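Local coordinates for D-mannose isomerase (Marinomonas mediterranea, PDB 5X32), which catalyses the reversible isomerisation of D-mannose to D-fructose and, less efficiently, that of D-lyxose to D-xylulose, at residues A182-F187 with L259-K264. Residues are numbered along the deposited sequence; the frame is centred on the assembly and turned at random.
Sequences ALMSAF and LLMLDK
Met184 reaches across from helix 173-190 and lays the far half of its side chain between Met261 and Leu262 of helix 249-265. Its SD meets Leu262 CD2 at 3.5 Å. CE goes further, to Met261 CB at 3.3 Å. The chain runs out extended through chi2 (176°) and then bends at chi3 (64°), a turn that carries the methyl off the line of the sulfur and onto the Met261 side. Met261 bends in the same sense at its own chi3, and its CE comes back to 3.6 Å from Met184 CE, methyl against methyl. Leu262 starts out along the flank of its helix, yet its branched end swings inward, and CD2 lies against both CG and SD of Met184. Methionine suits a place where the CA atoms of Met184 and Leu262 stand 7.8 Å apart: it is long, unbranched and flexible enough to span the distance between helices. Leu262 offers a compact fork that also packs on Leu196 and Ala203 of helix 193-212, the helix lying between these two in sequence, as expected in the (alpha/alpha)6-barrel of this epimerase family. Met261 also touches Leu323 of helix 311-328. An alanine in place of Met184 would probably leave Met261 CB and Leu262 CD2 without their partner from helix 173-190 and open a gap between the two helices. The side chains meet through a thioether and aliphatic carbons, with the Met184 methyl also reaching the Met261 backbone, so the segments rely on shape and dispersion, and the contact imposes no directional polar bond.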
loop_
_atom_site.group_PDB
_atom_site.type_symbol
_atom_site.label_atom_id
_atom_site.label_comp_id
_atom_site.label_asym_id
_atom_site.label_seq_id
_atom_site.Cartn_x
_atom_site.Cartn_y
_atom_site.Cartn_z
ATOM N N ALA A 182 -6.478 -4.660 3.441
ATOM C CA ALA A 182 -6.053 -5.442 4.582
ATOM C C ALA A 182 -7.065 -6.529 4.840
ATOM O O ALA A 182 -6.705 -7.693 5.063
ATOM C CB ALA A 182 -5.893 -4.553 5.813
ATOM N N LEU A 183 -8.337 -6.155 4.758
ATOM C CA LEU A 183 -9.418 -7.100 5.018
ATOM C C LEU A 183 -9.506 -8.187 3.943
ATOM O O LEU A 183 -9.908 -9.316 4.261
ATOM C CB LEU A 183 -10.741 -6.369 5.148
ATOM C CG LEU A 183 -10.781 -5.526 6.420
ATOM C CD1 LEU A 183 -12.011 -4.657 6.416
ATOM C CD2 LEU A 183 -10.762 -6.409 7.646
ATOM N N MET A 184 -9.147 -7.870 2.688
ATOM C CA MET A 184 -8.993 -8.954 1.708
ATOM C C MET A 184 -7.867 -9.927 2.088
ATOM O O MET A 184 -8.004 -11.153 1.937
ATOM C CB MET A 184 -8.715 -8.403 0.325
ATOM C CG MET A 184 -9.937 -7.822 -0.342
ATOM S SD MET A 184 -9.521 -7.077 -1.914
ATOM C CE MET A 184 -8.978 -8.539 -2.737
ATOM N N SER A 185 -6.760 -9.385 2.598
ATOM C CA SER A 185 -5.659 -10.238 3.040
ATOM C C SER A 185 -6.129 -11.146 4.183
ATOM O O SER A 185 -5.761 -12.333 4.277
ATOM C CB SER A 185 -4.471 -9.390 3.489
ATOM O OG SER A 185 -3.361 -10.197 3.851
ATOM N N ALA A 186 -6.971 -10.574 5.038
ATOM C CA ALA A 186 -7.500 -11.287 6.187
ATOM C C ALA A 186 -8.428 -12.398 5.719
ATOM O O ALA A 186 -8.375 -13.513 6.227
ATOM C CB ALA A 186 -8.233 -10.330 7.120
ATOM N N PHE A 187 -9.295 -12.092 4.764
ATOM C CA PHE A 187 -10.167 -13.116 4.205
ATOM C C PHE A 187 -9.382 -14.255 3.555
ATOM O O PHE A 187 -9.764 -15.405 3.668
ATOM C CB PHE A 187 -11.151 -12.526 3.201
ATOM C CG PHE A 187 -11.941 -13.568 2.471
ATOM C CD1 PHE A 187 -12.910 -14.301 3.135
ATOM C CD2 PHE A 187 -11.722 -13.823 1.130
ATOM C CE1 PHE A 187 -13.647 -15.270 2.473
ATOM C CE2 PHE A 187 -12.462 -14.789 0.464
ATOM C CZ PHE A 187 -13.422 -15.511 1.136
ATOM N N LEU A 259 -10.572 -3.321 -6.820
ATOM C CA LEU A 259 -11.828 -3.762 -7.432
ATOM C C LEU A 259 -11.658 -5.061 -8.204
ATOM O O LEU A 259 -12.512 -5.930 -8.130
ATOM C CB LEU A 259 -12.388 -2.707 -8.378
ATOM C CG LEU A 259 -12.728 -1.385 -7.691
ATOM C CD1 LEU A 259 -13.378 -0.390 -8.665
ATOM C CD2 LEU A 259 -13.543 -1.585 -6.418
ATOM N N LEU A 260 -10.569 -5.203 -8.951
ATOM C CA LEU A 260 -10.422 -6.422 -9.748
ATOM C C LEU A 260 -10.108 -7.610 -8.830
ATOM O O LEU A 260 -10.582 -8.743 -9.036
ATOM C CB LEU A 260 -9.356 -6.226 -10.834
ATOM C CG LEU A 260 -9.759 -5.087 -11.780
ATOM C CD1 LEU A 260 -8.756 -4.817 -12.863
ATOM C CD2 LEU A 260 -11.105 -5.358 -12.403
ATOM N N MET A 261 -9.344 -7.336 -7.785
ATOM C CA MET A 261 -9.044 -8.353 -6.795
ATOM C C MET A 261 -10.336 -8.831 -6.078
ATOM O O MET A 261 -10.516 -10.019 -5.824
ATOM C CB MET A 261 -8.026 -7.801 -5.814
ATOM C CG MET A 261 -6.616 -7.688 -6.368
ATOM S SD MET A 261 -5.498 -7.001 -5.125
ATOM C CE MET A 261 -5.533 -8.273 -3.851
ATOM N N LEU A 262 -11.237 -7.904 -5.785
ATOM C CA LEU A 262 -12.521 -8.239 -5.194
ATOM C C LEU A 262 -13.399 -8.963 -6.210
ATOM O O LEU A 262 -14.150 -9.865 -5.873
ATOM C CB LEU A 262 -13.217 -6.973 -4.724
ATOM C CG LEU A 262 -12.748 -6.466 -3.371
ATOM C CD1 LEU A 262 -13.481 -5.188 -3.050
ATOM C CD2 LEU A 262 -12.959 -7.515 -2.289
ATOM N N ASP A 263 -13.277 -8.578 -7.472
ATOM C CA ASP A 263 -14.083 -9.164 -8.526
ATOM C C ASP A 263 -13.695 -10.619 -8.748
ATOM O O ASP A 263 -14.475 -11.381 -9.328
ATOM C CB ASP A 263 -13.959 -8.370 -9.827
ATOM C CG ASP A 263 -15.077 -8.682 -10.797
ATOM O OD1 ASP A 263 -16.055 -9.337 -10.376
ATOM O OD2 ASP A 263 -15.004 -8.232 -11.958
ATOM N N LYS A 264 -12.495 -11.022 -8.327
ATOM C CA LYS A 264 -12.201 -12.442 -8.484
ATOM C C LYS A 264 -12.626 -13.206 -7.241
ATOM O O LYS A 264 -12.956 -14.385 -7.322
ATOM C CB LYS A 264 -10.704 -12.667 -8.744
ATOM C CG LYS A 264 -10.038 -13.939 -8.112
ATOM C CD LYS A 264 -10.590 -15.336 -8.462
ATOM C CE LYS A 264 -9.582 -16.427 -8.086
ATOM N NZ LYS A 264 -9.222 -16.395 -6.596
#